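Local atomic coordinates of putative extracellular solute-binding protein (Bordetella bronchiseptica, PDB entry 4P56), a protein that binds mandelate and, as a TRAP-type periplasmic solute-binding protein, probably delivers it to a membrane transporter. Residues G149-T154 with T227-G232; G75-V80 with D133-V138; D86-S91 with A239-R244. One frame throughout, in Å; residues are numbered along the deposited sequence.

Interaction 1 of 3, residues G149-T154 with T227-G232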
ATOM      1  N   GLY A 149       6.400   6.493   2.892  1.00  8.15           N
ATOM      2  CA  GLY A 149       5.370   7.516   3.018  1.00  7.95           C
ATOM      3  C   GLY A 149       6.001   8.860   3.349  1.00 10.43           C
ATOM      4  O   GLY A 149       7.001   8.957   4.080  1.00  9.92           O
ATOM      5  N   ILE A 150       5.410   9.900   2.795  1.00 10.14           N
ATOM      6  CA  ILE A 150       5.905  11.259   2.967  1.00 12.33           C
ATOM      7  C   ILE A 150       4.807  12.130   3.553  1.00 12.77           C
ATOM      8  O   ILE A 150       3.628  11.922   3.273  1.00 12.12           O
ATOM      9  CB  ILE A 150       6.289  11.831   1.604  1.00  9.65           C
ATOM     10  CG1 ILE A 150       7.488  11.047   1.059  1.00 10.65           C
ATOM     11  CG2 ILE A 150       6.592  13.327   1.748  1.00 11.51           C
ATOM     12  CD1 ILE A 150       7.893  11.395  -0.379  1.00 10.39           C
ATOM     13  N   ALA A 151       5.181  13.113   4.367  1.00 11.38           N
ATOM     14  CA  ALA A 151       4.202  14.047   4.871  1.00 10.02           C
ATOM     15  C   ALA A 151       4.122  15.276   3.964  1.00 11.50           C
ATOM     16  O   ALA A 151       5.000  16.149   4.006  1.00 12.58           O
ATOM     17  CB  ALA A 151       4.540  14.467   6.317  1.00 14.81           C
ATOM     18  N   PHE A 152       3.058  15.349   3.165  1.00 10.99           N
ATOM     19  CA  PHE A 152       2.842  16.489   2.270  1.00 12.97           C
ATOM     20  C   PHE A 152       1.824  17.465   2.856  1.00 15.73           C
ATOM     21  O   PHE A 152       0.759  17.058   3.365  1.00 15.49           O
ATOM     22  CB  PHE A 152       2.275  16.026   0.931  1.00 12.27           C
ATOM     23  CG  PHE A 152       3.206  15.202   0.107  1.00 10.63           C
ATOM     24  CD1 PHE A 152       4.288  15.780  -0.534  1.00 10.96           C
ATOM     25  CD2 PHE A 152       2.962  13.843  -0.079  1.00  9.62           C
ATOM     26  CE1 PHE A 152       5.133  15.030  -1.330  1.00 15.75           C
ATOM     27  CE2 PHE A 152       3.815  13.079  -0.894  1.00 13.19           C
ATOM     28  CZ  PHE A 152       4.887  13.668  -1.522  1.00 11.24           C
ATOM     29  N   THR A 153       2.121  18.760   2.756  1.00 12.32           N
ATOM     30  CA  THR A 153       1.159  19.770   3.186  1.00 12.66           C
ATOM     31  C   THR A 153       1.063  20.922   2.198  1.00 16.79           C
ATOM     32  O   THR A 153       1.996  21.220   1.449  1.00 15.17           O
ATOM     33  CB  THR A 153       1.532  20.368   4.511  1.00 18.72           C
ATOM     34  OG1 THR A 153       2.878  20.830   4.427  1.00 15.12           O
ATOM     35  CG2 THR A 153       1.402  19.343   5.612  1.00 13.57           C
ATOM     36  N   THR A 154      -0.078  21.588   2.238  1.00 13.46           N
ATOM     37  CA  THR A 154      -0.393  22.628   1.277  1.00 14.29           C
ATOM     38  C   THR A 154       0.394  23.889   1.612  1.00 21.01           C
ATOM     39  O   THR A 154       1.041  24.443   0.742  1.00 22.31           O
ATOM     40  CB  THR A 154      -1.891  22.894   1.265  1.00 15.15           C
ATOM     41  OG1 THR A 154      -2.566  21.697   0.845  1.00 18.35           O
ATOM     42  CG2 THR A 154      -2.240  24.077   0.348  1.00 24.08           C
ATOM     43  N   THR A 227       7.908  16.625   3.829  1.00 14.87           N
ATOM     44  CA  THR A 227       8.942  16.157   4.756  1.00 13.79           C
ATOM     45  C   THR A 227       9.117  14.673   4.596  1.00 14.12           C
ATOM     46  O   THR A 227       8.172  13.910   4.717  1.00 15.28           O
ATOM     47  CB  THR A 227       8.602  16.495   6.213  1.00 15.62           C
ATOM     48  OG1 THR A 227       8.515  17.926   6.326  1.00 16.04           O
ATOM     49  CG2 THR A 227       9.699  15.961   7.163  1.00 14.61           C
ATOM     50  N   GLU A 228      10.335  14.280   4.269  1.00 16.26           N
ATOM     51  CA  GLU A 228      10.660  12.886   4.053  1.00 13.15           C
ATOM     52  C   GLU A 228      11.350  12.362   5.285  1.00 15.65           C
ATOM     53  O   GLU A 228      11.986  13.110   6.016  1.00 14.68           O
ATOM     54  CB  GLU A 228      11.587  12.731   2.859  1.00 18.51           C
ATOM     55  CG  GLU A 228      10.992  13.168   1.538  1.00 18.56           C
ATOM     56  CD  GLU A 228      11.948  12.880   0.419  1.00 18.19           C
ATOM     57  OE1 GLU A 228      12.754  13.769   0.101  1.00 17.43           O
ATOM     58  OE2 GLU A 228      11.948  11.735  -0.099  1.00 17.71           O
ATOM     59  N   PHE A 229      11.226  11.055   5.487  1.00 17.37           N
ATOM     60  CA  PHE A 229      11.750  10.386   6.660  1.00 17.82           C
ATOM     61  C   PHE A 229      12.515   9.151   6.201  1.00 12.83           C
ATOM     62  O   PHE A 229      12.045   8.426   5.324  1.00 13.57           O
ATOM     63  CB  PHE A 229      10.581   9.911   7.515  1.00 14.40           C
ATOM     64  CG  PHE A 229       9.830  11.014   8.207  1.00 17.59           C
ATOM     65  CD1 PHE A 229       8.848  11.725   7.542  1.00 15.77           C
ATOM     66  CD2 PHE A 229      10.100  11.321   9.529  1.00 18.26           C
ATOM     67  CE1 PHE A 229       8.158  12.720   8.176  1.00 16.35           C
ATOM     68  CE2 PHE A 229       9.418  12.318  10.159  1.00 18.85           C
ATOM     69  CZ  PHE A 229       8.430  13.013   9.481  1.00 14.60           C
ATOM     70  N   PRO A 230      13.665   8.880   6.816  1.00 21.91           N
ATOM     71  CA  PRO A 230      14.408   7.680   6.453  1.00 18.54           C
ATOM     72  C   PRO A 230      13.594   6.427   6.693  1.00 21.03           C
ATOM     73  O   PRO A 230      13.085   6.205   7.792  1.00 19.42           O
ATOM     74  CB  PRO A 230      15.632   7.732   7.374  1.00 29.38           C
ATOM     75  CG  PRO A 230      15.834   9.199   7.624  1.00 40.12           C
ATOM     76  CD  PRO A 230      14.424   9.739   7.741  1.00 35.41           C
ATOM     77  N   GLY A 231      13.482   5.614   5.646  1.00 15.71           N
ATOM     78  CA  GLY A 231      12.730   4.376   5.705  1.00 17.06           C
ATOM     79  C   GLY A 231      11.237   4.603   5.709  1.00 18.07           C
ATOM     80  O   GLY A 231      10.461   3.660   5.925  1.00 12.55           O
ATOM     81  N   GLY A 232      10.825   5.855   5.493  1.00 12.62           N
ATOM     82  CA  GLY A 232       9.418   6.180   5.395  1.00 11.34           C
ATOM     83  C   GLY A 232       8.752   6.539   6.715  1.00 11.72           C
ATOM     84  O   GLY A 232       9.071   6.008   7.769  1.00 14.76           O
TER
HETATM   85  O   HOH W   1       9.591   9.604   3.539  1.00 11.97           O

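Interaction 2 of 3, residues G75-V80 with D133-V138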
ATOM      1  N   GLY A  75     -15.349  -1.061  -1.461  1.00 12.98           N
ATOM      2  CA  GLY A  75     -16.298  -2.063  -1.926  1.00 10.06           C
ATOM      3  C   GLY A  75     -15.712  -3.137  -2.824  1.00  9.58           C
ATOM      4  O   GLY A  75     -16.358  -4.142  -3.136  1.00  9.85           O
ATOM      5  N   HIS A  76     -14.480  -2.942  -3.249  1.00  8.96           N
ATOM      6  CA  HIS A  76     -13.863  -3.879  -4.173  1.00  8.61           C
ATOM      7  C   HIS A  76     -13.612  -5.272  -3.567  1.00  8.56           C
ATOM      8  O   HIS A  76     -13.595  -6.255  -4.294  1.00  8.88           O
ATOM      9  CB  HIS A  76     -12.578  -3.288  -4.787  1.00  8.14           C
ATOM     10  CG  HIS A  76     -12.831  -2.460  -6.023  1.00  8.33           C
ATOM     11  ND1 HIS A  76     -13.420  -1.217  -5.982  1.00 11.06           N
ATOM     12  CD2 HIS A  76     -12.592  -2.725  -7.332  1.00 10.11           C
ATOM     13  CE1 HIS A  76     -13.516  -0.737  -7.216  1.00  9.22           C
ATOM     14  NE2 HIS A  76     -13.039  -1.639  -8.052  1.00  8.72           N
ATOM     15  N   PHE A  77     -13.452  -5.386  -2.253  1.00  8.73           N
ATOM     16  CA  PHE A  77     -13.236  -6.711  -1.681  1.00  8.87           C
ATOM     17  C   PHE A  77     -14.515  -7.543  -1.863  1.00  9.83           C
ATOM     18  O   PHE A  77     -14.489  -8.672  -2.378  1.00 11.71           O
ATOM     19  CB  PHE A  77     -12.880  -6.609  -0.194  1.00 12.69           C
ATOM     20  CG  PHE A  77     -12.470  -7.925   0.402  1.00 12.59           C
ATOM     21  CD1 PHE A  77     -13.411  -8.869   0.715  1.00 11.94           C
ATOM     22  CD2 PHE A  77     -11.140  -8.223   0.626  1.00 11.96           C
ATOM     23  CE1 PHE A  77     -13.049 -10.109   1.226  1.00 14.87           C
ATOM     24  CE2 PHE A  77     -10.761  -9.476   1.168  1.00 12.43           C
ATOM     25  CZ  PHE A  77     -11.713 -10.403   1.454  1.00 14.79           C
ATOM     26  N   ASP A  78     -15.637  -6.986  -1.424  1.00 10.86           N
ATOM     27  CA  ASP A  78     -16.924  -7.664  -1.589  1.00 11.31           C
ATOM     28  C   ASP A  78     -17.297  -7.891  -3.072  1.00 10.91           C
ATOM     29  O   ASP A  78     -17.946  -8.890  -3.392  1.00 11.99           O
ATOM     30  CB  ASP A  78     -18.043  -6.894  -0.880  1.00 12.68           C
ATOM     31  CG  ASP A  78     -17.963  -7.019   0.642  1.00 19.56           C
ATOM     32  OD1 ASP A  78     -17.406  -8.024   1.117  1.00 23.04           O
ATOM     33  OD2 ASP A  78     -18.422  -6.103   1.350  1.00 23.71           O
ATOM     34  N   ALA A  79     -16.917  -6.974  -3.956  1.00 10.18           N
ATOM     35  CA  ALA A  79     -17.193  -7.166  -5.391  1.00 12.65           C
ATOM     36  C   ALA A  79     -16.591  -8.483  -5.834  1.00 13.80           C
ATOM     37  O   ALA A  79     -17.231  -9.255  -6.569  1.00 10.42           O
ATOM     38  CB  ALA A  79     -16.660  -6.034  -6.216  1.00  9.85           C
ATOM     39  N   VAL A  80     -15.384  -8.775  -5.361  1.00  9.51           N
ATOM     40  CA  VAL A  80     -14.752 -10.056  -5.706  1.00  9.44           C
ATOM     41  C   VAL A  80     -15.442 -11.235  -5.012  1.00 10.72           C
ATOM     42  O   VAL A  80     -15.795 -12.239  -5.667  1.00 10.44           O
ATOM     43  CB  VAL A  80     -13.205 -10.023  -5.445  1.00  8.89           C
ATOM     44  CG1 VAL A  80     -12.602 -11.409  -5.528  1.00 10.24           C
ATOM     45  CG2 VAL A  80     -12.560  -9.108  -6.448  1.00 11.25           C
ATOM     46  N   ASP A 133      -6.598 -16.205   8.383  1.00 11.47           N
ATOM     47  CA  ASP A 133      -7.776 -16.075   7.506  1.00 15.00           C
ATOM     48  C   ASP A 133      -8.297 -14.633   7.417  1.00  9.92           C
ATOM     49  O   ASP A 133      -9.502 -14.416   7.285  1.00 12.96           O
ATOM     50  CB  ASP A 133      -8.903 -17.007   8.011  1.00 13.45           C
ATOM     51  CG  ASP A 133      -9.922 -17.357   6.951  1.00 21.93           C
ATOM     52  OD1 ASP A 133      -9.586 -17.275   5.738  1.00 16.14           O
ATOM     53  OD2 ASP A 133     -11.057 -17.757   7.360  1.00 17.67           O
ATOM     54  N   GLU A 134      -7.407 -13.646   7.439  1.00  8.88           N
ATOM     55  CA  GLU A 134      -7.860 -12.257   7.307  1.00  8.41           C
ATOM     56  C   GLU A 134      -8.576 -11.989   5.978  1.00  8.16           C
ATOM     57  O   GLU A 134      -9.436 -11.106   5.926  1.00  9.41           O
ATOM     58  CB  GLU A 134      -6.696 -11.294   7.436  1.00  7.94           C
ATOM     59  CG  GLU A 134      -6.057 -11.257   8.802  1.00  8.27           C
ATOM     60  CD  GLU A 134      -5.090 -10.128   8.944  1.00  7.89           C
ATOM     61  OE1 GLU A 134      -4.277  -9.873   7.992  1.00  7.47           O
ATOM     62  OE2 GLU A 134      -5.166  -9.456  10.016  1.00  9.28           O
ATOM     63  N   HIS A 135      -8.209 -12.713   4.911  1.00 12.62           N
ATOM     64  CA  HIS A 135      -8.799 -12.504   3.573  1.00 13.99           C
ATOM     65  C   HIS A 135      -9.931 -13.507   3.310  1.00  9.72           C
ATOM     66  O   HIS A 135     -10.062 -14.043   2.212  1.00 12.80           O
ATOM     67  CB  HIS A 135      -7.713 -12.619   2.477  1.00 11.12           C
ATOM     68  CG  HIS A 135      -6.664 -11.559   2.572  1.00  7.38           C
ATOM     69  ND1 HIS A 135      -5.670 -11.573   3.522  1.00  9.23           N
ATOM     70  CD2 HIS A 135      -6.504 -10.430   1.860  1.00  7.47           C
ATOM     71  CE1 HIS A 135      -4.936 -10.475   3.393  1.00 12.63           C
ATOM     72  NE2 HIS A 135      -5.434  -9.769   2.402  1.00  7.24           N
ATOM     73  N   LYS A 136     -10.724 -13.792   4.348  1.00  9.42           N
ATOM     74  CA  LYS A 136     -11.748 -14.823   4.263  1.00 12.22           C
ATOM     75  C   LYS A 136     -12.651 -14.575   3.063  1.00 10.33           C
ATOM     76  O   LYS A 136     -13.075 -13.443   2.832  1.00 14.50           O
ATOM     77  CB  LYS A 136     -12.603 -14.811   5.531  1.00 11.81           C
ATOM     78  CG  LYS A 136     -13.686 -15.870   5.554  1.00 16.93           C
ATOM     79  CD  LYS A 136     -14.536 -15.779   6.828  1.00 25.18           C
ATOM     80  CE  LYS A 136     -15.414 -17.018   6.981  1.00 26.63           C
ATOM     81  NZ  LYS A 136     -16.278 -16.888   8.171  1.00 24.94           N
ATOM     82  N   GLY A 137     -12.953 -15.637   2.323  1.00 15.83           N
ATOM     83  CA  GLY A 137     -13.993 -15.594   1.310  1.00 18.05           C
ATOM     84  C   GLY A 137     -13.506 -15.319  -0.107  1.00 17.62           C
ATOM     85  O   GLY A 137     -14.287 -15.407  -1.050  1.00 12.27           O
ATOM     86  N   VAL A 138     -12.226 -14.989  -0.260  1.00 10.08           N
ATOM     87  CA  VAL A 138     -11.608 -14.833  -1.584  1.00  9.94           C
ATOM     88  C   VAL A 138     -10.264 -15.579  -1.576  1.00  9.78           C
ATOM     89  O   VAL A 138      -9.767 -15.991  -0.507  1.00 10.13           O
ATOM     90  CB  VAL A 138     -11.343 -13.357  -1.957  1.00  9.37           C
ATOM     91  CG1 VAL A 138     -12.662 -12.533  -1.936  1.00 11.08           C
ATOM     92  CG2 VAL A 138     -10.312 -12.737  -1.019  1.00 10.34           C
TER

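Interaction 3 of 3, residues D86-S91 with A239-R244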
ATOM      1  N   ASP A  86     -13.877 -10.688 -11.131  1.00 11.32           N
ATOM      2  CA  ASP A  86     -13.071 -11.849 -10.817  1.00  9.36           C
ATOM      3  C   ASP A  86     -11.810 -11.500 -10.006  1.00  8.88           C
ATOM      4  O   ASP A  86     -11.421 -12.273  -9.132  1.00 10.19           O
ATOM      5  CB  ASP A  86     -12.636 -12.571 -12.091  1.00 11.09           C
ATOM      6  CG  ASP A  86     -13.797 -13.247 -12.815  1.00 14.58           C
ATOM      7  OD1 ASP A  86     -14.599 -13.936 -12.144  1.00 16.22           O
ATOM      8  OD2 ASP A  86     -13.913 -13.069 -14.052  1.00 11.16           O
ATOM      9  N   VAL A  87     -11.198 -10.359 -10.308  1.00  8.56           N
ATOM     10  CA  VAL A  87      -9.911  -9.981  -9.743  1.00  8.22           C
ATOM     11  C   VAL A  87      -9.887  -8.500  -9.388  1.00  7.95           C
ATOM     12  O   VAL A  87     -10.449  -7.671 -10.093  1.00  9.43           O
ATOM     13  CB  VAL A  87      -8.771 -10.262 -10.757  1.00  8.30           C
ATOM     14  CG1 VAL A  87      -7.418  -9.779 -10.244  1.00  8.29           C
ATOM     15  CG2 VAL A  87      -8.759 -11.772 -11.113  1.00 10.73           C
ATOM     16  N   THR A  88      -9.256  -8.169  -8.272  1.00  8.15           N
ATOM     17  CA  THR A  88      -8.985  -6.782  -7.997  1.00 11.90           C
ATOM     18  C   THR A  88      -7.817  -6.628  -7.043  1.00 10.76           C
ATOM     19  O   THR A  88      -7.226  -7.611  -6.631  1.00  8.14           O
ATOM     20  CB  THR A  88     -10.208  -6.066  -7.393  1.00  8.70           C
ATOM     21  OG1 THR A  88     -10.020  -4.668  -7.539  1.00  9.40           O
ATOM     22  CG2 THR A  88     -10.350  -6.402  -5.933  1.00  8.11           C
ATOM     23  N   PHE A  89      -7.512  -5.375  -6.709  1.00  7.74           N
ATOM     24  CA  PHE A  89      -6.588  -5.068  -5.608  1.00  8.52           C
ATOM     25  C   PHE A  89      -7.308  -4.248  -4.549  1.00 10.89           C
ATOM     26  O   PHE A  89      -8.211  -3.463  -4.866  1.00  9.02           O
ATOM     27  CB  PHE A  89      -5.364  -4.308  -6.111  1.00  7.32           C
ATOM     28  CG  PHE A  89      -5.700  -3.027  -6.806  1.00  7.67           C
ATOM     29  CD1 PHE A  89      -6.124  -3.019  -8.123  1.00 10.40           C
ATOM     30  CD2 PHE A  89      -5.594  -1.824  -6.137  1.00 11.07           C
ATOM     31  CE1 PHE A  89      -6.453  -1.827  -8.775  1.00  9.38           C
ATOM     32  CE2 PHE A  89      -5.921  -0.617  -6.787  1.00 13.68           C
ATOM     33  CZ  PHE A  89      -6.330  -0.622  -8.093  1.00 11.55           C
ATOM     34  N   VAL A  90      -6.933  -4.448  -3.289  1.00  9.66           N
ATOM     35  CA  VAL A  90      -7.592  -3.739  -2.201  1.00  7.22           C
ATOM     36  C   VAL A  90      -6.528  -3.204  -1.276  1.00  7.84           C
ATOM     37  O   VAL A  90      -5.495  -3.843  -1.099  1.00  8.17           O
ATOM     38  CB  VAL A  90      -8.540  -4.672  -1.393  1.00  7.46           C
ATOM     39  CG1 VAL A  90      -9.712  -5.126  -2.239  1.00 13.12           C
ATOM     40  CG2 VAL A  90      -7.784  -5.871  -0.838  1.00  8.66           C
ATOM     41  N   SER A  91      -6.778  -2.040  -0.687  1.00  7.44           N
ATOM     42  CA  SER A  91      -5.846  -1.504   0.278  1.00  8.64           C
ATOM     43  C   SER A  91      -6.212  -1.972   1.681  1.00  8.84           C
ATOM     44  O   SER A  91      -7.331  -1.812   2.111  1.00 10.78           O
ATOM     45  CB  SER A  91      -5.813   0.023   0.281  1.00 14.36           C
ATOM     46  OG  SER A  91      -5.051   0.452   1.414  1.00  9.17           O
ATOM     47  N   ALA A 239      -3.577  -6.003  -1.297  1.00  6.99           N
ATOM     48  CA  ALA A 239      -3.692  -7.422  -1.634  1.00  6.88           C
ATOM     49  C   ALA A 239      -4.248  -7.580  -3.043  1.00  9.80           C
ATOM     50  O   ALA A 239      -5.153  -6.864  -3.429  1.00  6.61           O
ATOM     51  CB  ALA A 239      -4.597  -8.131  -0.636  1.00  7.52           C
ATOM     52  N   VAL A 240      -3.717  -8.537  -3.809  1.00  6.51           N
ATOM     53  CA  VAL A 240      -4.372  -8.919  -5.051  1.00  7.64           C
ATOM     54  C   VAL A 240      -5.171 -10.228  -4.784  1.00  8.86           C
ATOM     55  O   VAL A 240      -4.624 -11.221  -4.280  1.00 10.50           O
ATOM     56  CB  VAL A 240      -3.346  -9.105  -6.167  1.00  6.21           C
ATOM     57  CG1 VAL A 240      -4.032  -9.636  -7.422  1.00 14.11           C
ATOM     58  CG2 VAL A 240      -2.657  -7.788  -6.453  1.00  7.18           C
ATOM     59  N   ILE A 241      -6.458 -10.210  -5.118  1.00  6.84           N
ATOM     60  CA  ILE A 241      -7.384 -11.268  -4.771  1.00  8.65           C
ATOM     61  C   ILE A 241      -8.168 -11.759  -6.001  1.00  8.42           C
ATOM     62  O   ILE A 241      -8.327 -11.029  -6.988  1.00  7.87           O
ATOM     63  CB  ILE A 241      -8.368 -10.807  -3.650  1.00  8.09           C
ATOM     64  CG1 ILE A 241      -9.114  -9.556  -4.054  1.00  8.23           C
ATOM     65  CG2 ILE A 241      -7.598 -10.461  -2.335  1.00  8.57           C
ATOM     66  CD1 ILE A 241     -10.259  -9.187  -3.147  1.00  9.15           C
ATOM     67  N   ILE A 242      -8.627 -13.013  -5.935  1.00  8.59           N
ATOM     68  CA  ILE A 242      -9.441 -13.585  -6.992  1.00  8.81           C
ATOM     69  C   ILE A 242     -10.605 -14.357  -6.413  1.00 11.13           C
ATOM     70  O   ILE A 242     -10.527 -14.977  -5.346  1.00 10.25           O
ATOM     71  CB  ILE A 242      -8.584 -14.465  -7.963  1.00  8.64           C
ATOM     72  CG1 ILE A 242      -9.434 -14.938  -9.131  1.00  9.27           C
ATOM     73  CG2 ILE A 242      -7.951 -15.640  -7.215  1.00  8.82           C
ATOM     74  CD1 ILE A 242      -8.597 -15.505 -10.304  1.00 13.20           C
ATOM     75  N   ASN A 243     -11.723 -14.260  -7.106  1.00 10.59           N
ATOM     76  CA  ASN A 243     -12.911 -14.960  -6.700  1.00 11.86           C
ATOM     77  C   ASN A 243     -12.618 -16.468  -6.742  1.00 12.26           C
ATOM     78  O   ASN A 243     -11.978 -16.963  -7.689  1.00 11.89           O
ATOM     79  CB  ASN A 243     -14.029 -14.626  -7.677  1.00 12.74           C
ATOM     80  CG  ASN A 243     -15.272 -15.464  -7.432  1.00 14.32           C
ATOM     81  OD1 ASN A 243     -15.398 -16.538  -7.997  1.00 14.88           O
ATOM     82  ND2 ASN A 243     -16.159 -14.995  -6.564  1.00 15.21           N
ATOM     83  N   ARG A 244     -13.067 -17.202  -5.725  1.00 13.21           N
ATOM     84  CA  ARG A 244     -12.695 -18.615  -5.615  1.00 15.92           C
ATOM     85  C   ARG A 244     -13.324 -19.483  -6.693  1.00 14.67           C
ATOM     86  O   ARG A 244     -12.723 -20.451  -7.157  1.00 16.52           O
ATOM     87  CB  ARG A 244     -13.069 -19.166  -4.225  1.00 14.97           C
ATOM     88  CG  ARG A 244     -12.176 -18.626  -3.146  1.00 14.34           C
ATOM     89  CD  ARG A 244     -12.593 -19.158  -1.771  1.00 17.08           C
ATOM     90  NE  ARG A 244     -11.536 -18.861  -0.822  1.00 24.13           N
ATOM     91  CZ  ARG A 244     -11.687 -18.869   0.496  1.00 31.63           C
ATOM     92  NH1 ARG A 244     -12.865 -19.169   1.033  1.00 30.89           N
ATOM     93  NH2 ARG A 244     -10.656 -18.554   1.268  1.00 28.44           N
TER

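Interaction 1 of 3, residues G149-T154 with T227-G232
Ala-151 and Thr-227 form an antiparallel hydrogen-bonded pair between strand 149-153 and the end of strand 225-228. Ala-151 N gives its hydrogen to Thr-227 O at 3.1 Å. Thr-227 N returns one to Ala-151 O at 3.0 Å, and both bonds are fairly straight. Past this pair the strands part. Where they part, a water takes over. It donates to Gly-149 O at 2.7 Å and accepts from Phe-229 N at 2.9 Å, so it replaces a direct strand bond.

Ile-150 can be followed from its root outward. Ile-150 CB lies 4.2 Å from Thr-227 O. Ile-150 CG2 comes closer to Thr-227 O, at 3.4 Å, and also sits over the centre of one face of the Phe-152 ring. CG1 runs beside the backbone N, anti to the carbonyl carbon (chi1 -66°), which lays the longer branch along Glu-228. Ile-150 CG1 and CD1 both meet Glu-228 CG, Ile-150 CD1 at 4.1 Å. The two side chains point the same way, and the carboxylate beyond is held by a salt bridge to Arg-282.

On the face of Ala-151 and Thr-227, Ala-151 CB meets the edge of the Phe-229 ring at CE1, 4.4 Å away. Leu-299 of helix 297-307 packs on both Thr-227 and Phe-229. The chain then reverses in a type II turn from Phe-229 to Gly-232, closed by Gly-232 N to Phe-229 O. This is an antiparallel strand pair inside the mixed sheet of the second lobe of a two-lobed solute-binding fold.

Interaction 2 of 3, residues G75-V80 with D133-V138
Phe-77 reaches from helix 76-81 to the loop before strand 139-145 and does most of the touching. Its CG stands anti to the backbone N (chi1 -172°), which places the ring against Lys-136 and Val-138. Lys-136 O lies in the plane of the Phe-77 ring, at its edge, 3.6 Å from Phe-77 CZ. Phe-77 CZ meets Val-138 CG2 at 3.7 Å. On the same ring, Phe-77 CE1 is 4.0 Å from Val-138 CG1, so both methyls of the valine rest against it. One turn further along the helix, Val-80 CG1 meets Val-138 CG1 at 3.8 Å, the two side chains crossing at about a right angle. Val-138 thus fills the angle between Phe-77 and Val-80. This is the tight, buried part, and Ile-241 of strand 237-242 packs on all three side chains.

The other side is looser. The Lys-136 side chain runs fully extended to the exposed surface. The His-135 ring only brushes Phe-77, with His-135 CD2 at 4.4 Å from Phe-77 CE2. Its NE2 is hydrogen-bonded to His-92. No hydrogen bond joins the two segments. Two overlapping turns, type I from Asp-133 to Lys-136 and type II from His-135 to Val-138, shape the loop. The arrangement is a short helix and a turn-rich loop packed together over one face of the antiparallel sheet of the first lobe.

Interaction 3 of 3, residues D86-S91 with A239-R244
This contact is an antiparallel strand pair in the first lobe. Strand 237-242 lies between strand 87-91 and strand 139-145, and Val-87 also bonds through its backbone to Thr-30 and Ser-32. Val-90 and Ala-239 form one hydrogen-bonded pair, with Ala-239 N to Val-90 O at 2.9 Å and Val-90 N to Ala-239 O at 3.0 Å. Thr-88 and Ile-241 form the next. Here Ile-241 N points almost straight at Thr-88 O, at 3.1 Å with 170° at the hydrogen. The return bond, from Thr-88 N to Ile-241 O, is longer at 3.3 Å. Asn-243 N to Asp-86 O, 2.9 Å, ends the series. Between these bonds the CA hydrogens of Val-87, Phe-89, Val-240 and Ile-242 face carbonyl oxygens of the other segment.

The side chains alternate between two faces. Thr-88, Val-90, Ala-239 and Ile-241 share one. Ile-241 holds CG1 between its backbone N and carbonyl carbon (chi1 56°), which lays CG1 beside Thr-88. Ile-241 CD1 then reaches Thr-88 CG2 at 3.9 Å and Val-90 CG1 at 4.2 Å. The helix 76-81 packs on this face. On the other face Val-87 CG2 meets Ile-242 CG1 at 3.8 Å, and helix 40-56 packs on Phe-89 and Val-240. The Phe-89 ring packs on Trp-34, a residue of the mandelate pocket.

Asn-243 is the N-cap of the helix that follows. Its OD1 accepts from Ala-246 N, while ND2 donates to Val-80 O. The chemistry is that of a buried sheet: backbone bonds set the register, mostly apolar side chains cover both faces, and backbone groups satisfy the polar ends, Thr-88 OG1 being hydrogen-bonded to Ser-32 O.

In the fold
Interactions 2 and 3 lie on the same side of the chain's centre, their centres about 7 Å apart. Interaction 1 lies on the opposite side, its centre about 29 Å from that of interaction 3. The bound mandelate sits between the two lobes. All three contacts are mostly buried, but interaction 2 also reaches the exposed surface. Interactions 1 and 3 are both antiparallel strand pairs. The first has just two direct backbone bonds and a water; the third has five bonds. Interaction 2 has none and relies on apolar packing. Interaction 2 is the layer laid on the sheet of interaction 3; they meet where Val-80 and Thr-88 pack and Asn-243 ND2 bonds Val-80 O.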